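Local coordinates for protein putative isocitrate dehydrogenase, NAD-dependent (Methylococcus capsulatus, PDB 6LKY) that probably catalyses the NAD+-dependent oxidative decarboxylation of isocitrate with the help of magnesium, and binds NAD, at residues A19-I24 / V31-Q36; G47-D52 / G75-V80; H128-K131 / I137-E140; Y156-A161 / I199-R204; M211-Q216 / A238-G243. The protein carries 1 engineered substitution. One frame throughout, in Å; residues are numbered along the deposited sequence.

Read from the N terminus, the five contacts follow in series, and none nests within or crosses another. Contact 1 closes the short turn between helix 13-26 and strand 31-35 at one edge of the large mixed sheet. Contact 2 closes the connection through helix 52-61 and strand 63-66, joining the loops before helices 52-61 and 80-87. Contact 3 is local pairing in the hairpin 127-146, far out and joined to the second subunit. Contact 4 spans a longer connection, setting helix 147-163 against strand 200-205 at the sheet's other edge. That strand leads into helix 206-215, which contact 5 ties to helix 227-240, closing the loop through strand 222-225; Arg-204 meets Gln-212 between these two contacts.

Contact 1 (A19-I24 / V31-Q36)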
# COMPACT_ATOMS: atom_id res chain seq x y z
N ALA A 19 5.79 26.96 -13.35
CA ALA A 19 4.49 27.43 -12.87
C ALA A 19 4.60 27.86 -11.42
O ALA A 19 4.23 28.98 -11.05
CB ALA A 19 3.43 26.34 -13.06
N ALA A 20 5.21 27.01 -10.58
CA ALA A 20 5.21 27.31 -9.16
C ALA A 20 5.98 28.59 -8.89
O ALA A 20 5.52 29.45 -8.13
CB ALA A 20 5.79 26.15 -8.36
N VAL A 21 7.10 28.78 -9.59
CA VAL A 21 7.90 29.98 -9.36
C VAL A 21 7.05 31.22 -9.63
O VAL A 21 6.97 32.13 -8.79
CB VAL A 21 9.17 29.95 -10.23
CG1 VAL A 21 9.74 31.35 -10.42
CG2 VAL A 21 10.22 29.02 -9.61
N LYS A 22 6.29 31.20 -10.73
CA LYS A 22 5.48 32.36 -11.06
C LYS A 22 4.49 32.65 -9.94
O LYS A 22 4.41 33.79 -9.44
CB LYS A 22 4.75 32.14 -12.39
CG LYS A 22 5.65 32.22 -13.62
CD LYS A 22 4.81 32.28 -14.90
CE LYS A 22 5.39 31.43 -16.03
NZ LYS A 22 6.64 31.99 -16.62
N VAL A 23 3.84 31.60 -9.43
CA VAL A 23 2.85 31.79 -8.38
C VAL A 23 3.51 32.35 -7.14
O VAL A 23 3.00 33.30 -6.53
CB VAL A 23 2.13 30.46 -8.09
CG1 VAL A 23 1.39 30.53 -6.77
CG2 VAL A 23 1.16 30.13 -9.23
N ILE A 24 4.69 31.83 -6.79
CA ILE A 24 5.37 32.36 -5.62
C ILE A 24 5.67 33.84 -5.82
O ILE A 24 5.38 34.68 -4.95
CB ILE A 24 6.65 31.55 -5.32
CG1 ILE A 24 6.28 30.16 -4.78
CG2 ILE A 24 7.55 32.29 -4.34
CD1 ILE A 24 7.42 29.15 -4.84
N VAL A 31 12.52 36.33 -3.43
CA VAL A 31 13.31 35.12 -3.54
C VAL A 31 14.47 35.35 -4.50
O VAL A 31 14.25 35.71 -5.66
CB VAL A 31 12.48 33.92 -4.01
CG1 VAL A 31 13.33 32.65 -3.94
CG2 VAL A 31 11.20 33.78 -3.20
N GLN A 32 15.69 35.11 -4.03
CA GLN A 32 16.84 34.91 -4.91
C GLN A 32 16.95 33.41 -5.20
O GLN A 32 17.39 32.64 -4.34
CB GLN A 32 18.10 35.46 -4.26
CG GLN A 32 19.32 35.49 -5.19
CD GLN A 32 20.62 35.75 -4.44
OE1 GLN A 32 20.62 36.35 -3.36
NE2 GLN A 32 21.73 35.29 -5.00
N TRP A 33 16.55 32.99 -6.40
CA TRP A 33 16.66 31.58 -6.77
C TRP A 33 18.09 31.22 -7.16
O TRP A 33 18.73 31.90 -7.97
CB TRP A 33 15.73 31.24 -7.93
CG TRP A 33 14.31 31.51 -7.68
CD1 TRP A 33 13.57 32.54 -8.20
CD2 TRP A 33 13.41 30.75 -6.86
NE1 TRP A 33 12.28 32.47 -7.75
CE2 TRP A 33 12.15 31.38 -6.92
CE3 TRP A 33 13.56 29.60 -6.07
CZ2 TRP A 33 11.04 30.91 -6.22
CZ3 TRP A 33 12.45 29.13 -5.38
CH2 TRP A 33 11.21 29.78 -5.46
N ASP A 34 18.59 30.12 -6.59
CA ASP A 34 19.91 29.57 -6.88
C ASP A 34 19.70 28.28 -7.68
O ASP A 34 19.54 27.20 -7.10
CB ASP A 34 20.66 29.34 -5.58
CG ASP A 34 22.09 28.90 -5.80
OD1 ASP A 34 22.49 28.71 -6.97
OD2 ASP A 34 22.80 28.75 -4.78
N THR A 35 19.67 28.40 -9.00
CA THR A 35 19.32 27.28 -9.86
C THR A 35 20.45 26.27 -9.94
O THR A 35 21.60 26.61 -10.25
CB THR A 35 18.96 27.79 -11.26
OG1 THR A 35 17.78 28.59 -11.17
CG2 THR A 35 18.69 26.62 -12.21
N GLN A 36 20.12 25.00 -9.67
CA GLN A 36 21.07 23.90 -9.68
C GLN A 36 20.43 22.71 -10.39
O GLN A 36 19.21 22.63 -10.54
CB GLN A 36 21.49 23.50 -8.26
CG GLN A 36 22.08 24.62 -7.46
CD GLN A 36 23.46 24.98 -7.93
OE1 GLN A 36 24.10 24.22 -8.67
NE2 GLN A 36 23.94 26.15 -7.51
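The indole of Trp-33 is sandwiched between aliphatic groups. Over one face lies Val-21 CG2 from the helix, in CH-pi contact 4.2 Å from the centroid of the six-membered ring of Trp-33 and displaced toward the rim. On the opposite face, from within the strand, Val-31 CG1 sits over the centre of the ring. At the edge, close to the ring plane, Ile-24 CD1 comes to 3.9 Å from Trp-33 CH2. Both branches of Val-21 take part: CG1, set anti to the backbone N (chi1 159°), reaches the pyrrole side of the indole, 3.9 Å from Trp-33 NE1. Ile-24 divides its work in the same way, for while its CD1 meets the tryptophan, its CG2 touches Val-31 CG2 at 4.1 Å, the two side chains crossing nearly at right angles.

The axes of helical segment 19-24 and strand 31-35 run nearly antiparallel, at 161°, and approach to 11.4 Å, as expected of consecutive elements in the beta-alpha-beta unit made with strand 2-7. Such a gap suits a broad indole on the strand and branched residues on the helix. Met-287 of helix 278-290 touches both Ile-24 and Trp-33 and extends the apolar cluster.

No hydrogen bond crosses between the segments, so shape and the burial of hydrocarbon hold them together. The one polar atom of the indole, Trp-33 NE1, is satisfied by Glu-25 OE2 just past the helical segment, a bond that, with the valines on its two faces, would restrict how the ring can turn.

Contact 2 (G47-D52 / G75-V80)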
# COMPACT_ATOMS: atom_id res chain seq x y z
N GLY A 47 27.16 14.65 -16.57
CA GLY A 47 27.68 13.31 -16.39
C GLY A 47 27.58 12.73 -14.99
O GLY A 47 28.15 11.65 -14.75
N THR A 48 26.89 13.40 -14.06
CA THR A 48 26.64 12.89 -12.70
C THR A 48 25.22 13.23 -12.27
O THR A 48 24.74 14.33 -12.55
CB THR A 48 27.61 13.49 -11.68
OG1 THR A 48 27.13 13.20 -10.36
CG2 THR A 48 27.69 14.99 -11.83
N PRO A 49 24.54 12.33 -11.54
CA PRO A 49 23.17 12.66 -11.10
C PRO A 49 23.10 13.69 -9.97
O PRO A 49 22.04 14.28 -9.76
CB PRO A 49 22.59 11.30 -10.67
CG PRO A 49 23.80 10.48 -10.29
CD PRO A 49 24.93 10.95 -11.18
N LEU A 50 24.18 13.94 -9.25
CA LEU A 50 24.17 14.91 -8.16
C LEU A 50 25.50 15.64 -8.15
O LEU A 50 26.44 15.25 -7.45
CB LEU A 50 23.92 14.24 -6.81
CG LEU A 50 23.04 14.91 -5.75
CD1 LEU A 50 23.41 14.44 -4.35
CD2 LEU A 50 23.08 16.40 -5.83
N PRO A 51 25.63 16.70 -8.95
CA PRO A 51 26.86 17.50 -8.90
C PRO A 51 27.11 17.99 -7.48
O PRO A 51 26.17 18.31 -6.75
CB PRO A 51 26.59 18.66 -9.86
CG PRO A 51 25.46 18.21 -10.73
CD PRO A 51 24.66 17.22 -9.92
N ASP A 52 28.39 18.01 -7.10
CA ASP A 52 28.78 18.53 -5.78
C ASP A 52 28.24 19.93 -5.55
O ASP A 52 27.83 20.26 -4.43
CB ASP A 52 30.30 18.53 -5.64
CG ASP A 52 30.86 17.17 -5.26
OD1 ASP A 52 30.14 16.38 -4.60
OD2 ASP A 52 32.02 16.89 -5.64
N GLY A 75 18.58 -0.87 -11.81
CA GLY A 75 20.00 -0.60 -11.93
C GLY A 75 20.19 0.89 -12.01
O GLY A 75 19.27 1.66 -11.72
N GLY A 76 21.36 1.31 -12.48
CA GLY A 76 21.63 2.74 -12.56
C GLY A 76 21.83 3.36 -11.18
O GLY A 76 21.89 2.68 -10.15
N TYR A 77 21.91 4.69 -11.18
CA TYR A 77 22.25 5.42 -9.96
C TYR A 77 21.14 5.30 -8.91
O TYR A 77 19.96 5.12 -9.24
CB TYR A 77 22.54 6.89 -10.29
CG TYR A 77 21.42 7.65 -10.98
CD1 TYR A 77 20.40 8.23 -10.24
CD2 TYR A 77 21.41 7.82 -12.37
CE1 TYR A 77 19.37 8.94 -10.86
CE2 TYR A 77 20.38 8.54 -13.00
CZ TYR A 77 19.36 9.10 -12.24
OH TYR A 77 18.34 9.82 -12.84
N ARG A 78 21.53 5.38 -7.64
CA ARG A 78 20.56 5.42 -6.56
C ARG A 78 19.77 6.72 -6.63
O ARG A 78 20.27 7.75 -7.09
CB ARG A 78 21.25 5.30 -5.20
CG ARG A 78 22.02 4.00 -4.97
CD ARG A 78 21.18 2.94 -4.22
NE ARG A 78 21.62 1.59 -4.55
CZ ARG A 78 20.89 0.50 -4.33
NH1 ARG A 78 21.36 -0.70 -4.67
NH2 ARG A 78 19.70 0.60 -3.77
N SER A 79 18.52 6.66 -6.17
CA SER A 79 17.63 7.82 -6.15
C SER A 79 18.34 9.06 -5.60
O SER A 79 18.84 9.05 -4.47
CB SER A 79 16.40 7.52 -5.30
OG SER A 79 15.62 8.70 -5.08
N VAL A 80 18.35 10.12 -6.40
CA VAL A 80 18.87 11.40 -5.91
C VAL A 80 17.94 11.98 -4.85
O VAL A 80 18.39 12.68 -3.93
CB VAL A 80 19.07 12.37 -7.10
CG1 VAL A 80 19.63 13.71 -6.61
CG2 VAL A 80 20.00 11.73 -8.14
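Pro-49 packs against Tyr-77 and Val-80 where two loops meet, each leading into a helix. The first loop is shaped by an ST turn: Leu-50 N donates to Thr-48 OG1 at 3.2 Å, which folds the chain around the proline. The tight part is built on Pro-49. Its CB stands almost squarely over the centre of the Tyr-77 ring, 3.8 Å from the centroid and 10° off the ring normal, a CH-pi contact that suits a rigid ring against a flat phenol. Tyr-77 CG occupies the crowded position between its own backbone N and carbonyl carbon (chi1 58°), which lays the ring beneath the proline, and Tyr-77 OH is hydrogen-bonded to Thr-70 O.

The looser side lies toward Gly-75, Gly-76 and Arg-78. There the chain is more exposed, and Arg-78 leads away from the proline, while Lys-179 of the second subunit donates to the carbonyl oxygens of Gly-75 and Tyr-77. Val-80, whose side chain lies about 4 Å from that of Leu-69, an NAD-binding residue, opens helix 80-87 and completes the packed half with both methyls: CG2 is 3.6 Å from Pro-49 CB, and CG1 is 3.7 Å from Leu-50 CG.

Contact 3 (H128-K131 / I137-E140)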
# COMPACT_ATOMS: atom_id res chain seq x y z
N HIS A 128 22.08 -6.76 -2.21
CA HIS A 128 23.07 -7.48 -2.99
C HIS A 128 22.39 -8.58 -3.79
O HIS A 128 21.30 -9.04 -3.44
CB HIS A 128 24.16 -8.07 -2.10
CG HIS A 128 23.64 -8.93 -0.99
ND1 HIS A 128 23.60 -10.31 -1.07
CD2 HIS A 128 23.15 -8.61 0.23
CE1 HIS A 128 23.10 -10.79 0.06
NE2 HIS A 128 22.82 -9.78 0.86
N PHE A 129 23.04 -8.98 -4.88
CA PHE A 129 22.70 -10.22 -5.56
C PHE A 129 23.48 -11.37 -4.92
O PHE A 129 24.54 -11.18 -4.33
CB PHE A 129 23.04 -10.16 -7.06
CG PHE A 129 22.30 -9.09 -7.82
CD1 PHE A 129 20.94 -9.23 -8.10
CD2 PHE A 129 22.96 -7.95 -8.27
CE1 PHE A 129 20.25 -8.24 -8.82
CE2 PHE A 129 22.29 -6.97 -9.00
CZ PHE A 129 20.93 -7.12 -9.27
N ILE A 130 22.90 -12.57 -5.00
CA ILE A 130 23.62 -13.81 -4.79
C ILE A 130 23.82 -14.44 -6.17
O ILE A 130 22.84 -14.80 -6.86
CB ILE A 130 22.89 -14.77 -3.84
CG1 ILE A 130 22.92 -14.22 -2.41
CG2 ILE A 130 23.55 -16.14 -3.82
CD1 ILE A 130 21.64 -13.65 -1.99
N LYS A 131 25.09 -14.59 -6.54
CA LYS A 131 25.53 -14.99 -7.87
C LYS A 131 26.44 -16.19 -7.75
O LYS A 131 27.14 -16.36 -6.75
CB LYS A 131 26.33 -13.89 -8.57
CG LYS A 131 25.63 -12.56 -8.76
CD LYS A 131 26.46 -11.63 -9.66
CE LYS A 131 25.73 -10.33 -9.91
NZ LYS A 131 26.40 -9.50 -10.95
N ILE A 137 21.25 -16.00 -8.92
CA ILE A 137 20.31 -17.00 -8.46
C ILE A 137 19.35 -16.43 -7.43
O ILE A 137 18.28 -17.02 -7.22
CB ILE A 137 21.03 -18.25 -7.90
CG1 ILE A 137 21.86 -17.90 -6.67
CG2 ILE A 137 21.87 -18.96 -9.02
CD1 ILE A 137 22.42 -19.14 -5.91
N ALA A 138 19.71 -15.32 -6.77
CA ALA A 138 18.83 -14.72 -5.77
C ALA A 138 19.28 -13.29 -5.52
O ALA A 138 20.29 -12.84 -6.07
CB ALA A 138 18.81 -15.53 -4.47
N ALA A 139 18.51 -12.56 -4.71
CA ALA A 139 18.83 -11.19 -4.32
C ALA A 139 18.28 -10.93 -2.92
O ALA A 139 17.31 -11.57 -2.51
CB ALA A 139 18.27 -10.15 -5.30
N GLU A 140 18.91 -10.00 -2.20
CA GLU A 140 18.47 -9.61 -0.86
C GLU A 140 18.52 -8.11 -0.70
O GLU A 140 19.37 -7.42 -1.26
CB GLU A 140 19.34 -10.27 0.22
CG GLU A 140 19.15 -11.78 0.24
CD GLU A 140 19.83 -12.45 1.39
OE1 GLU A 140 19.54 -13.64 1.63
OE2 GLU A 140 20.66 -11.78 2.05
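This is a two-stranded antiparallel beta hairpin that contains a classic beta bulge, in which Ile-137 and Ala-138 both stand opposite Ile-130. The carbonyl oxygen of Ile-130 is gripped twice, by Ile-137 N at 2.9 Å and by Ala-138 N at 3.2 Å, the second donor lying in the carbonyl plane on a lone pair. Ile-130 N returns a bond to Ala-138 O, and His-128 and Glu-140 form a further hydrogen-bonded pair with Glu-140 N donating to His-128 O at 2.9 Å.

Ile-130 also carries much of the side-chain packing. Its CG2 lies against Ile-137 CG1 at 3.8 Å, while its CD1 comes to 3.8 Å from Glu-140 CG. The extended Glu-140 runs beside His-128, pointing the same way. With an alanine in place of Glu-140, the Ile-130 CD1 methyl would probably lose the hydrocarbon it packs against, and His-128 the negative charge beside it. On the other face, small Ala-139 lets the Phe-129 ring come close, Phe-129 CD1 being 4.0 Å from Ala-139 CB.

Phe-129 also makes a cation-pi contact with Lys-136. Strand 135-146 pairs antiparallel with a strand of the second subunit through Ala-138 to Glu-140, so the sheet continues across the interface, consistent with the clasp-like arm of this family, before the chain enters helix 147-163.

Contact 4 (Y156-A161 / I199-R204)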
# COMPACT_ATOMS: atom_id res chain seq x y z
N TYR A 156 8.61 13.73 16.19
CA TYR A 156 8.19 14.74 15.22
C TYR A 156 6.70 14.65 14.95
O TYR A 156 6.03 15.68 14.83
CB TYR A 156 8.96 14.61 13.90
CG TYR A 156 8.61 15.75 12.93
CD1 TYR A 156 7.42 15.74 12.22
CD2 TYR A 156 9.46 16.82 12.76
CE1 TYR A 156 7.09 16.77 11.37
CE2 TYR A 156 9.15 17.86 11.90
CZ TYR A 156 7.96 17.83 11.22
OH TYR A 156 7.62 18.85 10.36
N ALA A 157 6.16 13.43 14.83
CA ALA A 157 4.73 13.30 14.54
C ALA A 157 3.89 13.85 15.69
O ALA A 157 2.90 14.56 15.46
CB ALA A 157 4.38 11.83 14.26
N PHE A 158 4.25 13.53 16.94
CA PHE A 158 3.48 14.07 18.07
C PHE A 158 3.61 15.59 18.19
O PHE A 158 2.61 16.29 18.43
CB PHE A 158 3.91 13.39 19.37
CG PHE A 158 3.29 12.03 19.57
CD1 PHE A 158 1.98 11.91 19.99
CD2 PHE A 158 4.02 10.88 19.36
CE1 PHE A 158 1.42 10.66 20.20
CE2 PHE A 158 3.46 9.63 19.55
CZ PHE A 158 2.16 9.52 19.97
N ASP A 159 4.84 16.11 18.06
CA ASP A 159 5.04 17.56 18.11
C ASP A 159 4.26 18.25 17.00
O ASP A 159 3.67 19.31 17.22
CB ASP A 159 6.53 17.92 17.99
CG ASP A 159 7.33 17.49 19.19
OD1 ASP A 159 6.72 17.14 20.22
OD2 ASP A 159 8.58 17.49 19.12
N TYR A 160 4.23 17.65 15.80
CA TYR A 160 3.48 18.23 14.70
C TYR A 160 2.00 18.23 15.00
O TYR A 160 1.30 19.21 14.72
CB TYR A 160 3.75 17.45 13.40
CG TYR A 160 2.92 17.92 12.22
CD1 TYR A 160 1.62 17.44 12.01
CD2 TYR A 160 3.43 18.84 11.31
CE1 TYR A 160 0.86 17.88 10.93
CE2 TYR A 160 2.68 19.28 10.24
CZ TYR A 160 1.40 18.80 10.05
OH TYR A 160 0.69 19.24 8.97
N ALA A 161 1.49 17.12 15.56
CA ALA A 161 0.09 17.06 15.96
C ALA A 161 -0.27 18.18 16.95
O ALA A 161 -1.31 18.82 16.81
CB ALA A 161 -0.23 15.68 16.54
N ILE A 199 -2.44 13.76 23.34
CA ILE A 199 -2.59 13.29 21.97
C ILE A 199 -3.04 11.83 22.02
O ILE A 199 -2.49 11.02 22.77
CB ILE A 199 -1.31 13.44 21.13
CG1 ILE A 199 -0.75 14.86 21.28
CG2 ILE A 199 -1.64 13.14 19.66
CD1 ILE A 199 -1.63 15.94 20.65
N GLU A 200 -4.03 11.54 21.21
CA GLU A 200 -4.70 10.26 21.15
C GLU A 200 -3.72 9.34 20.39
O GLU A 200 -3.16 9.75 19.37
CB GLU A 200 -5.94 10.59 20.33
CG GLU A 200 -7.14 11.03 21.18
CD GLU A 200 -8.51 10.93 20.55
OE1 GLU A 200 -8.64 11.26 19.34
OE2 GLU A 200 -9.49 10.89 21.35
N PHE A 201 -3.50 8.10 20.84
CA PHE A 201 -2.52 7.24 20.16
C PHE A 201 -3.10 5.86 19.88
O PHE A 201 -3.64 5.22 20.78
CB PHE A 201 -1.21 7.07 20.97
CG PHE A 201 -0.17 6.20 20.26
CD1 PHE A 201 0.48 6.65 19.11
CD2 PHE A 201 0.13 4.92 20.73
CE1 PHE A 201 1.42 5.86 18.46
CE2 PHE A 201 1.07 4.12 20.09
CZ PHE A 201 1.72 4.58 18.95
N ASP A 202 -2.98 5.40 18.62
CA ASP A 202 -3.27 4.01 18.28
C ASP A 202 -2.31 3.53 17.18
O ASP A 202 -1.43 4.26 16.72
CB ASP A 202 -4.75 3.83 17.91
CG ASP A 202 -5.17 4.62 16.69
OD1 ASP A 202 -4.34 5.24 16.01
OD2 ASP A 202 -6.39 4.61 16.42
N ASP A 203 -2.47 2.26 16.79
CA ASP A 203 -1.60 1.64 15.80
C ASP A 203 -2.41 0.74 14.88
O ASP A 203 -3.44 0.19 15.27
CB ASP A 203 -0.45 0.87 16.49
CG ASP A 203 -0.93 -0.41 17.17
OD1 ASP A 203 -0.91 -1.47 16.51
OD2 ASP A 203 -1.32 -0.35 18.36
N ARG A 204 -1.93 0.58 13.65
CA ARG A 204 -2.60 -0.23 12.65
C ARG A 204 -1.58 -1.02 11.84
O ARG A 204 -0.49 -0.52 11.55
CB ARG A 204 -3.43 0.63 11.68
CG ARG A 204 -4.67 1.27 12.29
CD ARG A 204 -5.71 0.23 12.68
NE ARG A 204 -6.94 0.84 13.16
CZ ARG A 204 -7.21 1.11 14.44
NH1 ARG A 204 -6.31 0.84 15.38
NH2 ARG A 204 -8.37 1.66 14.77
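Helix 147-163 lies beside the start of strand 200-205, the backbones coming nearest at Phe-158 and Ile-199, whose CA atoms are 7.3 Å apart. Phe-158 does most of the touching, and it does so with its rim. One side of that rim meets Ile-199, whose CB lies in the ring plane 3.8 Å from Phe-158 CD1, and whose CG2 is also 3.8 Å from Phe-158 CD1. The far end of the ring pushes toward the strand until Phe-158 CZ is 3.4 Å from Phe-201 CD1, a close fit. The two rings are oblique to each other, with planes at 40° and centroids 5.7 Å apart. Phe-201 CG, trans to its own backbone N (chi1 -178°), brings its ring to that meeting point. One turn further along the helix, Ala-161 CB approaches Ile-199 CG2 at 4.3 Å; a small residue suits this place, facing the branched isoleucine.

Around the pair, the Phe-158 ring stacks with Tyr-196, and Ala-193 of helix 181-193 touches both phenylalanines. Replacing Phe-158 by an alanine would probably open a gap between helix and strand, with Phe-201 and Tyr-196 each losing an aromatic neighbour.

Asp-202 and Asp-203 have side-chain partners outside the two segments, Asp-203 OD2 forming a salt bridge with Arg-190. No polar bond passes across the contact itself, so interlocking hydrocarbon surfaces hold the helix to the sheet's edge strand.

Contact 5 (M211-Q216 / A238-G243); sequences MQMVMQ and AGLIGG
Apolar packing is all that joins these helix ends, and Leu-240 delivers nearly all of it. Its side chain points at the helix 206-215 backbone, with CG trans to the carbonyl carbon (chi1 -71°), and the two methyls both reach the Met-213 carbonyl oxygen, CD1 the closer. Leu-240 CD1 lies 3.3 Å from Met-213 O, a close van der Waals approach, while Leu-240 CD2 rests 4.1 Å from Val-214 CA. The flexible Met-213 side chain adds a looser touch, its terminal methyl CE standing 4.4 Å from Leu-240 CD1. A forked leucine suits a place where it must cover backbone as well as side chain.

No hydrogen bond crosses the contact; the backbone bonds lie within each segment. In the first, Met-215 N to Met-211 O and Gln-216 N to Gln-212 O carry the helix to its last turn. In the second, a Schellman motif ends helix 227-240: Gly-243 N bonds to Ala-238 O at 2.8 Å and Gly-242 N to Gly-239 O. Gly-242, with phi 118°, is the C-prime residue, and any CB on it or on Gly-243 would strike the preceding carbonyl oxygen. Two ligands border the contact: Met-211 touches a bound NAD, and Gly-243 lines a pocket holding an acetyl group, probably from the crystallisation liquor.

Val-214 of the second subunit, modelled in two conformers, packs on Leu-240, consistent with the interfacial four-helix bundle of this family. Helix 206-215 follows directly from strand 200-205, while helix 227-240 follows strand 222-225 and sends Leu-233, Leu-236 and Ala-237 to pack round Met-213.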
# COMPACT_ATOMS: atom_id res chain seq x y z
N MET A 211 -6.93 -0.75 3.67
CA MET A 211 -8.37 -0.97 3.51
C MET A 211 -9.17 0.16 4.18
O MET A 211 -10.09 0.73 3.58
CB MET A 211 -8.76 -2.33 4.11
CG MET A 211 -10.27 -2.62 4.19
SD MET A 211 -11.05 -1.82 5.62
CE MET A 211 -10.27 -2.70 7.00
N GLN A 212 -8.78 0.52 5.40
CA GLN A 212 -9.50 1.55 6.15
C GLN A 212 -9.38 2.90 5.47
O GLN A 212 -10.35 3.68 5.44
CB GLN A 212 -8.97 1.61 7.59
CG GLN A 212 -9.54 0.48 8.49
CD GLN A 212 -8.69 0.19 9.74
OE1 GLN A 212 -7.91 1.03 10.19
NE2 GLN A 212 -8.85 -1.02 10.31
N MET A 213 -8.22 3.19 4.88
CA MET A 213 -8.05 4.46 4.18
C MET A 213 -8.95 4.53 2.95
O MET A 213 -9.51 5.60 2.66
CB MET A 213 -6.60 4.66 3.77
CG MET A 213 -5.70 4.98 4.94
SD MET A 213 -4.01 5.37 4.43
CE MET A 213 -4.34 6.94 3.59
N VAL A 214 -9.12 3.43 2.21
CA VAL A 214 -10.01 3.57 1.05
C VAL A 214 -11.49 3.60 1.46
O VAL A 214 -12.31 4.18 0.75
CB VAL A 214 -9.78 2.49 -0.02
CG1 VAL A 214 -8.38 2.59 -0.60
CG2 VAL A 214 -10.06 1.10 0.51
N MET A 215 -11.86 2.99 2.60
CA MET A 215 -13.28 2.93 2.95
C MET A 215 -13.78 4.10 3.80
O MET A 215 -14.95 4.48 3.68
CB MET A 215 -13.57 1.64 3.70
CG MET A 215 -13.34 0.43 2.84
SD MET A 215 -13.86 -1.07 3.64
CE MET A 215 -15.64 -0.96 3.39
N GLN A 216 -12.94 4.67 4.62
CA GLN A 216 -13.08 5.66 5.68
C GLN A 216 -11.86 6.46 6.06
O GLN A 216 -11.42 6.45 7.22
CB GLN A 216 -13.69 4.96 6.86
CG GLN A 216 -14.44 5.81 7.82
CD GLN A 216 -15.22 4.99 8.74
OE1 GLN A 216 -14.70 4.52 9.69
NE2 GLN A 216 -16.58 5.35 8.74
N ALA A 238 -3.15 10.55 -1.80
CA ALA A 238 -3.20 11.41 -2.98
C ALA A 238 -4.31 10.97 -3.90
O ALA A 238 -5.09 11.79 -4.40
CB ALA A 238 -1.86 11.40 -3.71
N GLY A 239 -4.40 9.66 -4.15
CA GLY A 239 -5.51 9.14 -4.93
C GLY A 239 -6.85 9.54 -4.36
O GLY A 239 -7.77 9.91 -5.09
N LEU A 240 -6.98 9.46 -3.03
CA LEU A 240 -8.28 9.74 -2.42
C LEU A 240 -8.72 11.18 -2.64
O LEU A 240 -9.92 11.44 -2.79
CB LEU A 240 -8.26 9.45 -0.92
CG LEU A 240 -8.20 7.98 -0.52
CD1 LEU A 240 -7.79 7.89 0.95
CD2 LEU A 240 -9.51 7.24 -0.78
N ILE A 241 -7.80 12.14 -2.66
CA ILE A 241 -8.21 13.54 -2.81
C ILE A 241 -8.16 14.01 -4.26
O ILE A 241 -8.34 15.21 -4.52
CB ILE A 241 -7.41 14.50 -1.90
CG1 ILE A 241 -5.96 14.62 -2.36
CG2 ILE A 241 -7.52 14.08 -0.43
CD1 ILE A 241 -5.27 15.81 -1.72
N GLY A 242 -7.92 13.12 -5.21
CA GLY A 242 -8.03 13.48 -6.61
C GLY A 242 -6.77 13.36 -7.42
O GLY A 242 -6.80 13.69 -8.62
N GLY A 243 -5.65 12.93 -6.86
CA GLY A 243 -4.53 12.49 -7.67
C GLY A 243 -3.21 13.09 -7.20
O GLY A 243 -3.16 14.03 -6.42